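PDB 4IC4: oxysterol-binding protein homolog 3 from Saccharomyces cerevisiae, which carries lipids in a hydrophobic pocket between membranes through the cytosol, in directional transport coupled to phosphoinositides. Local coordinates for residues L72-E77 with S107-K112; L130-M135 with T302-E307. All blocks are in the same frame, centred on the assembly; numbering follows the deposited sequence.

How the contacts relate
Both contacts belong to the OSBP-related domain, the lipid-carrying beta-barrel part of the protein, and their centres lie about 13 Å apart. They follow one another along the chain: contact 1 joins helix 71-76 to the loop after helix 94-104, whereas contact 2 brings the end of strand 127-132 against helix 300-305, a separation in sequence spanned mostly by strands of the barrel. Helix 300-305 connects the two, since T302 OG1 lies 2.7 Å from E77 OE1 in a probable hydrogen bond and L305 CD1 packs 3.7 Å from E77 CG. The L74 side chain of contact 1 is about 7 Å from that of K118, part of the phosphatidylinositol 4-phosphate site; contact 2 lies away from it.

Contact 1: residues L72-E77 with S107-K112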
ATOM      1  N   LEU A  72       2.669  -0.517  -6.372  1.00  5.66           N
ATOM      2  CA  LEU A  72       3.484  -1.362  -5.504  1.00  6.10           C
ATOM      3  C   LEU A  72       4.009  -0.517  -4.347  1.00  6.88           C
ATOM      4  O   LEU A  72       4.057  -0.973  -3.203  1.00  7.67           O
ATOM      5  CB  LEU A  72       4.662  -1.961  -6.277  1.00  7.03           C
ATOM      6  CG  LEU A  72       4.319  -2.942  -7.401  1.00  8.36           C
ATOM      7  CD1 LEU A  72       5.594  -3.317  -8.155  1.00  9.95           C
ATOM      8  CD2 LEU A  72       3.653  -4.180  -6.823  1.00 11.20           C
ATOM      9  N   GLN A  73       4.401   0.717  -4.648  1.00  6.86           N
ATOM     10  CA  GLN A  73       4.901   1.617  -3.618  1.00  6.42           C
ATOM     11  C   GLN A  73       3.766   2.035  -2.672  1.00  6.88           C
ATOM     12  O   GLN A  73       3.955   2.097  -1.455  1.00  7.53           O
ATOM     13  CB  GLN A  73       5.577   2.830  -4.276  1.00  6.13           C
ATOM     14  CG  GLN A  73       6.869   2.425  -4.995  1.00  7.98           C
ATOM     15  CD  GLN A  73       7.479   3.526  -5.839  1.00  8.06           C
ATOM     16  OE1 GLN A  73       6.812   4.128  -6.682  1.00  8.14           O
ATOM     17  NE2 GLN A  73       8.769   3.782  -5.630  1.00  7.38           N
ATOM     18  N   LEU A  74       2.582   2.297  -3.223  1.00  6.84           N
ATOM     19  CA  LEU A  74       1.436   2.676  -2.400  1.00  7.26           C
ATOM     20  C   LEU A  74       1.107   1.587  -1.380  1.00  7.34           C
ATOM     21  O   LEU A  74       0.953   1.861  -0.190  1.00  8.74           O
ATOM     22  CB  LEU A  74       0.196   2.913  -3.267  1.00  7.78           C
ATOM     23  CG  LEU A  74      -1.101   3.030  -2.455  1.00  8.44           C
ATOM     24  CD1 LEU A  74      -1.075   4.309  -1.640  1.00 11.72           C
ATOM     25  CD2 LEU A  74      -2.308   3.018  -3.382  1.00 10.31           C
ATOM     26  N   ILE A  75       0.993   0.350  -1.845  1.00  6.81           N
ATOM     27  CA  ILE A  75       0.661  -0.734  -0.932  1.00  8.19           C
ATOM     28  C   ILE A  75       1.770  -0.969   0.101  1.00  7.43           C
ATOM     29  O   ILE A  75       1.502  -1.435   1.211  1.00  9.04           O
ATOM     30  CB  ILE A  75       0.332  -2.014  -1.716  1.00  8.09           C
ATOM     31  CG1 ILE A  75      -0.907  -1.751  -2.581  1.00 11.15           C
ATOM     32  CG2 ILE A  75       0.076  -3.172  -0.755  1.00  9.75           C
ATOM     33  CD1 ILE A  75      -1.306  -2.914  -3.469  1.00 12.33           C
ATOM     34  N   SER A  76       3.007  -0.624  -0.247  1.00  7.53           N
ATOM     35  CA  SER A  76       4.116  -0.772   0.694  1.00  7.85           C
ATOM     36  C   SER A  76       3.942   0.153   1.894  1.00  7.95           C
ATOM     37  O   SER A  76       4.566  -0.052   2.934  1.00  8.99           O
ATOM     38  CB  SER A  76       5.453  -0.465   0.016  1.00  8.28           C
ATOM     39  OG  SER A  76       5.758  -1.449  -0.951  1.00 10.96           O
ATOM     40  N   GLU A  77       3.102   1.179   1.748  1.00  8.06           N
ATOM     41  CA  GLU A  77       2.857   2.104   2.850  1.00  8.45           C
ATOM     42  C   GLU A  77       2.089   1.395   3.959  1.00  8.74           C
ATOM     43  O   GLU A  77       1.955   1.915   5.070  1.00  9.73           O
ATOM     44  CB  GLU A  77       2.098   3.340   2.357  1.00  8.26           C
ATOM     45  CG  GLU A  77       2.931   4.189   1.405  1.00 10.00           C
ATOM     46  CD  GLU A  77       2.219   5.437   0.926  1.00  9.86           C
ATOM     47  OE1 GLU A  77       2.015   6.371   1.734  1.00  9.36           O
ATOM     48  OE2 GLU A  77       1.861   5.478  -0.267  1.00  9.81           O
ATOM     49  N   SER A 107      -4.256   6.157   7.622  1.00  8.24           N
ATOM     50  CA  SER A 107      -3.747   7.484   7.949  1.00  8.29           C
ATOM     51  C   SER A 107      -3.082   8.254   6.814  1.00  8.13           C
ATOM     52  O   SER A 107      -2.927   9.472   6.908  1.00  9.63           O
ATOM     53  CB  SER A 107      -2.774   7.397   9.135  1.00  8.46           C
ATOM     54  OG  SER A 107      -1.609   6.658   8.799  1.00 10.07           O
ATOM     55  N   ILE A 108      -2.675   7.569   5.748  1.00  8.52           N
ATOM     56  CA  ILE A 108      -2.030   8.288   4.651  1.00  8.60           C
ATOM     57  C   ILE A 108      -3.015   9.201   3.930  1.00  9.83           C
ATOM     58  O   ILE A 108      -2.613  10.060   3.148  1.00 11.14           O
ATOM     59  CB  ILE A 108      -1.372   7.334   3.609  1.00  9.34           C
ATOM     60  CG1 ILE A 108      -2.426   6.464   2.924  1.00  9.36           C
ATOM     61  CG2 ILE A 108      -0.302   6.488   4.292  1.00 10.11           C
ATOM     62  CD1 ILE A 108      -1.874   5.646   1.763  1.00 11.49           C
ATOM     63  N   TYR A 109      -4.302   9.025   4.209  1.00  9.02           N
ATOM     64  CA  TYR A 109      -5.330   9.839   3.575  1.00 10.53           C
ATOM     65  C   TYR A 109      -5.846  10.938   4.497  1.00 10.63           C
ATOM     66  O   TYR A 109      -6.864  11.564   4.203  1.00 11.98           O
ATOM     67  CB  TYR A 109      -6.493   8.951   3.131  1.00 11.01           C
ATOM     68  CG  TYR A 109      -6.082   7.898   2.133  1.00 12.08           C
ATOM     69  CD1 TYR A 109      -5.605   8.260   0.877  1.00 11.72           C
ATOM     70  CD2 TYR A 109      -6.132   6.540   2.456  1.00 13.62           C
ATOM     71  CE1 TYR A 109      -5.182   7.304  -0.040  1.00 12.34           C
ATOM     72  CE2 TYR A 109      -5.709   5.568   1.543  1.00 12.78           C
ATOM     73  CZ  TYR A 109      -5.233   5.964   0.297  1.00 12.57           C
ATOM     74  OH  TYR A 109      -4.789   5.036  -0.615  1.00 14.00           O
ATOM     75  N   ARG A 110      -5.146  11.187   5.601  1.00 10.54           N
ATOM     76  CA  ARG A 110      -5.598  12.221   6.525  1.00 10.84           C
ATOM     77  C   ARG A 110      -5.610  13.593   5.867  1.00 11.77           C
ATOM     78  O   ARG A 110      -6.513  14.395   6.120  1.00 12.44           O
ATOM     79  CB  ARG A 110      -4.768  12.220   7.818  1.00 11.30           C
ATOM     80  CG  ARG A 110      -3.266  12.437   7.706  1.00 11.01           C
ATOM     81  CD  ARG A 110      -2.687  12.183   9.097  1.00 10.34           C
ATOM     82  NE  ARG A 110      -1.256  12.412   9.280  1.00 10.63           N
ATOM     83  CZ  ARG A 110      -0.293  11.588   8.875  1.00  9.88           C
ATOM     84  NH1 ARG A 110      -0.590  10.470   8.228  1.00  9.13           N
ATOM     85  NH2 ARG A 110       0.971  11.852   9.180  1.00 10.85           N
ATOM     86  N   ASP A 111      -4.612  13.876   5.034  1.00 11.84           N
ATOM     87  CA  ASP A 111      -4.600  15.141   4.311  1.00 12.31           C
ATOM     88  C   ASP A 111      -5.366  14.818   3.034  1.00 13.27           C
ATOM     89  O   ASP A 111      -4.898  14.041   2.194  1.00 12.37           O
ATOM     90  CB  ASP A 111      -3.179  15.581   3.956  1.00 12.91           C
ATOM     91  CG  ASP A 111      -3.147  16.942   3.280  1.00 15.59           C
ATOM     92  OD1 ASP A 111      -4.014  17.191   2.418  1.00 14.70           O
ATOM     93  OD2 ASP A 111      -2.256  17.759   3.605  1.00 18.68           O
ATOM     94  N   LYS A 112      -6.552  15.401   2.901  1.00 15.00           N
ATOM     95  CA  LYS A 112      -7.410  15.164   1.748  1.00 15.06           C
ATOM     96  C   LYS A 112      -6.724  15.326   0.397  1.00 14.12           C
ATOM     97  O   LYS A 112      -7.191  14.786  -0.606  1.00 15.34           O
ATOM     98  CB  LYS A 112      -8.634  16.081   1.819  1.00 18.27           C
ATOM     99  CG  LYS A 112      -9.555  15.765   2.986  1.00 21.89           C
ATOM    100  CD  LYS A 112     -10.731  16.728   3.058  1.00 23.79           C
ATOM    101  CE  LYS A 112     -11.650  16.378   4.218  1.00 25.73           C
ATOM    102  NZ  LYS A 112     -12.778  17.342   4.354  1.00 27.09           N
TER
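The last turn of helix 71-76 and E77 face the short 3-10 turn at S107-I108 and the loop that leads on to strand 118-120 in the OSBP-related domain, and the backbones come closest at E77 and I108, whose CA atoms are 8.1 Å apart. I108 buries the largest share of the contact. Its CG1 lies between the backbone N and the carbonyl carbon (chi1 63°), and from there the extended branch reaches the helix, where CD1 meets L74 CD1 at 3.7 Å. I108 CG2 sits 3.5 Å from E77 OE1, which CD1 also approaches, so both branches border the carboxylate while CD1 alone reaches the leucine. L74 holds its CG anti to the backbone N (chi1 168°), which carries CD1 to the facing loop; the same methyl also lies 3.9 Å from Y109 OH, the leucine and tyrosine side chains crossing at about a right angle. Within the loop, I108 CG1 rests over the centre of one face of the Y109 ring, 3.6 Å above its plane, so isoleucine and tyrosine approach the helix as a packed pair. R110 NH1 donates to S107 O at 2.9 Å from above the carbonyl plane; R110 N also bonds this oxygen. The L74 side chain lies about 7 Å from that of K118, which binds phosphatidylinositol 4-phosphate. No hydrogen bond joins the segments. The buried E77 carboxylate instead bonds T302 through OE1 and R114 through OE2, in a salt bridge; these probably stabilise its negative charge, leaving I108 to supply an apolar wall beside it.

Contact 2: residues L130-M135 with T302-E307; sequences LIREDM and TANLNE
N304 and L305, consecutive residues near the end of helix 300-305, meet R132 and L130 of strand 127-132, one by a polar route and the other by an apolar one. Following the helical segment from its start, T302 faces contact 1, and its carbonyl oxygen accepts the backbone N of L305. N304 comes next. Its ND2 lies 4.4 Å from R132 NH1, obliquely placed against the guanidinium, and a water joins the two groups: both R132 NH1 and N304 ND2 donate to it, each at 3.1 Å. The carbonyl end of that amide is held separately, OD1 accepting from N32 N. The guanidinium is fixed on its other flank by D134, which it grips side-on. NE bonds OD2 on its syn lone pair at 2.9 Å, and NH2 bonds OD1 at 2.8 Å in a salt bridge; both oxygens lie close to the guanidinium plane. M135 CE rests 3.6 Å above one face, offset toward the rim, so the arginine is clamped at its edge and covered on a side. At L305 the contact turns apolar: its CD2 meets L130 CD2 at 4.3 Å, a loose touch of methyls. Two residues later, E307 accepts from R31 N through OE1. Away from the annotated lipid site, the contact thus packs helix 300-305, which follows the barrel strands in the OSBP-related domain, against the end of strand 127-132; F301 also touches L130, R132 and M135, while L130 pairs with L139 of strand 137-145 and I131 packs on helix 381-386.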
ATOM      1  N   LEU A 130      11.971  -2.707  -0.712  1.00  7.35           N
ATOM      2  CA  LEU A 130      12.052  -1.684   0.315  1.00  7.71           C
ATOM      3  C   LEU A 130      12.750  -2.254   1.534  1.00  8.91           C
ATOM      4  O   LEU A 130      12.196  -3.082   2.260  1.00  9.40           O
ATOM      5  CB  LEU A 130      10.659  -1.170   0.702  1.00  9.10           C
ATOM      6  CG  LEU A 130      10.673  -0.083   1.786  1.00 10.68           C
ATOM      7  CD1 LEU A 130      11.427   1.151   1.294  1.00 11.82           C
ATOM      8  CD2 LEU A 130       9.248   0.276   2.160  1.00 12.61           C
ATOM      9  N   ILE A 131      13.987  -1.816   1.736  1.00  9.12           N
ATOM     10  CA  ILE A 131      14.780  -2.247   2.872  1.00  9.76           C
ATOM     11  C   ILE A 131      14.809  -1.104   3.876  1.00  9.96           C
ATOM     12  O   ILE A 131      15.285  -0.008   3.564  1.00 10.94           O
ATOM     13  CB  ILE A 131      16.229  -2.565   2.455  1.00  9.57           C
ATOM     14  CG1 ILE A 131      16.246  -3.746   1.481  1.00 10.95           C
ATOM     15  CG2 ILE A 131      17.064  -2.876   3.691  1.00 11.90           C
ATOM     16  CD1 ILE A 131      17.612  -4.024   0.880  1.00 11.83           C
ATOM     17  N   ARG A 132      14.281  -1.346   5.071  1.00  9.84           N
ATOM     18  CA  ARG A 132      14.282  -0.325   6.113  1.00 11.58           C
ATOM     19  C   ARG A 132      14.986  -0.875   7.349  1.00 13.63           C
ATOM     20  O   ARG A 132      14.351  -1.391   8.266  1.00 12.24           O
ATOM     21  CB  ARG A 132      12.852   0.103   6.461  1.00 11.52           C
ATOM     22  CG  ARG A 132      12.142   0.880   5.356  1.00 13.02           C
ATOM     23  CD  ARG A 132      12.813   2.222   5.076  1.00 12.49           C
ATOM     24  NE  ARG A 132      12.841   3.071   6.266  1.00 14.20           N
ATOM     25  CZ  ARG A 132      12.316   4.291   6.335  1.00 13.03           C
ATOM     26  NH1 ARG A 132      11.710   4.827   5.281  1.00 13.04           N
ATOM     27  NH2 ARG A 132      12.391   4.979   7.468  1.00 15.37           N
ATOM     28  N   GLU A 133      16.310  -0.756   7.357  1.00 16.53           N
ATOM     29  CA  GLU A 133      17.128  -1.235   8.460  1.00 18.84           C
ATOM     30  C   GLU A 133      16.715  -0.587   9.780  1.00 17.49           C
ATOM     31  O   GLU A 133      16.794  -1.214  10.839  1.00 18.62           O
ATOM     32  CB  GLU A 133      18.603  -0.941   8.177  1.00 24.04           C
ATOM     33  CG  GLU A 133      19.575  -1.602   9.142  1.00 29.85           C
ATOM     34  CD  GLU A 133      19.530  -3.116   9.064  1.00 32.50           C
ATOM     35  OE1 GLU A 133      18.472  -3.700   9.379  1.00 35.45           O
ATOM     36  OE2 GLU A 133      20.555  -3.723   8.686  1.00 34.89           O
ATOM     37  N   ASP A 134      16.274   0.666   9.711  1.00 16.46           N
ATOM     38  CA  ASP A 134      15.848   1.393  10.901  1.00 16.53           C
ATOM     39  C   ASP A 134      14.659   0.719  11.577  1.00 16.22           C
ATOM     40  O   ASP A 134      14.458   0.875  12.781  1.00 17.47           O
ATOM     41  CB  ASP A 134      15.483   2.836  10.547  1.00 18.29           C
ATOM     42  CG  ASP A 134      14.412   2.920   9.478  1.00 19.06           C
ATOM     43  OD1 ASP A 134      13.397   3.609   9.705  1.00 21.24           O
ATOM     44  OD2 ASP A 134      14.591   2.299   8.409  1.00 20.25           O
ATOM     45  N   MET A 135      13.869  -0.023  10.807  1.00 13.81           N
ATOM     46  CA  MET A 135      12.712  -0.721  11.360  1.00 13.15           C
ATOM     47  C   MET A 135      12.915  -2.230  11.342  1.00 11.82           C
ATOM     48  O   MET A 135      12.004  -2.998  11.652  1.00 12.95           O
ATOM     49  CB  MET A 135      11.443  -0.340  10.595  1.00 13.32           C
ATOM     50  CG  MET A 135      11.031   1.110  10.825  1.00 15.55           C
ATOM     51  SD  MET A 135       9.430   1.528  10.113  1.00 19.18           S
ATOM     52  CE  MET A 135       9.917   1.933   8.458  1.00 18.47           C
ATOM     53  N   THR A 302       6.018   8.229   2.432  1.00  8.21           N
ATOM     54  CA  THR A 302       5.640   8.198   1.021  1.00  8.36           C
ATOM     55  C   THR A 302       6.721   8.861   0.173  1.00  8.27           C
ATOM     56  O   THR A 302       7.109   8.349  -0.875  1.00  8.63           O
ATOM     57  CB  THR A 302       4.332   8.968   0.754  1.00  8.53           C
ATOM     58  OG1 THR A 302       3.378   8.678   1.779  1.00  8.89           O
ATOM     59  CG2 THR A 302       3.757   8.569  -0.606  1.00  8.25           C
ATOM     60  N   ALA A 303       7.194  10.014   0.635  1.00  8.62           N
ATOM     61  CA  ALA A 303       8.214  10.768  -0.078  1.00  7.75           C
ATOM     62  C   ALA A 303       9.525  10.011  -0.227  1.00  9.26           C
ATOM     63  O   ALA A 303      10.309  10.286  -1.137  1.00  9.61           O
ATOM     64  CB  ALA A 303       8.456  12.099   0.629  1.00  9.18           C
ATOM     65  N   ASN A 304       9.758   9.052   0.665  1.00  8.44           N
ATOM     66  CA  ASN A 304      10.983   8.269   0.637  1.00  8.31           C
ATOM     67  C   ASN A 304      10.915   7.003  -0.204  1.00  8.49           C
ATOM     68  O   ASN A 304      11.944   6.402  -0.503  1.00  8.70           O
ATOM     69  CB  ASN A 304      11.399   7.913   2.066  1.00  8.68           C
ATOM     70  CG  ASN A 304      11.920   9.112   2.826  1.00 10.06           C
ATOM     71  OD1 ASN A 304      12.481  10.031   2.228  1.00 11.31           O
ATOM     72  ND2 ASN A 304      11.760   9.106   4.145  1.00 10.75           N
ATOM     73  N   LEU A 305       9.708   6.614  -0.598  1.00  7.57           N
ATOM     74  CA  LEU A 305       9.511   5.401  -1.387  1.00  7.64           C
ATOM     75  C   LEU A 305      10.273   5.355  -2.706  1.00  8.42           C
ATOM     76  O   LEU A 305      10.880   4.336  -3.050  1.00  8.85           O
ATOM     77  CB  LEU A 305       8.016   5.210  -1.676  1.00  8.28           C
ATOM     78  CG  LEU A 305       7.108   4.833  -0.503  1.00  9.40           C
ATOM     79  CD1 LEU A 305       5.659   5.019  -0.920  1.00 11.88           C
ATOM     80  CD2 LEU A 305       7.378   3.395  -0.067  1.00 11.03           C
ATOM     81  N   ASN A 306      10.244   6.459  -3.445  1.00  8.73           N
ATOM     82  CA  ASN A 306      10.885   6.498  -4.753  1.00  8.73           C
ATOM     83  C   ASN A 306      12.309   7.027  -4.766  1.00  9.44           C
ATOM     84  O   ASN A 306      12.838   7.345  -5.833  1.00 11.37           O
ATOM     85  CB  ASN A 306      10.034   7.325  -5.725  1.00  8.61           C
ATOM     86  CG  ASN A 306      10.214   6.898  -7.172  1.00 10.40           C
ATOM     87  OD1 ASN A 306      10.237   7.732  -8.084  1.00 13.11           O
ATOM     88  ND2 ASN A 306      10.325   5.594  -7.393  1.00  7.26           N
ATOM     89  N   GLU A 307      12.940   7.113  -3.600  1.00  8.59           N
ATOM     90  CA  GLU A 307      14.315   7.597  -3.549  1.00  9.87           C
ATOM     91  C   GLU A 307      15.331   6.469  -3.676  1.00 10.29           C
ATOM     92  O   GLU A 307      15.147   5.378  -3.130  1.00 10.59           O
ATOM     93  CB  GLU A 307      14.585   8.350  -2.240  1.00 10.82           C
ATOM     94  CG  GLU A 307      16.041   8.817  -2.118  1.00 10.76           C
ATOM     95  CD  GLU A 307      16.340   9.583  -0.841  1.00 12.75           C
ATOM     96  OE1 GLU A 307      15.727   9.293   0.204  1.00 12.95           O
ATOM     97  OE2 GLU A 307      17.214  10.474  -0.883  1.00 14.16           O
TER
HETATM   98  O   HOH W   1      10.595   7.485   6.453  1.00 11.04           O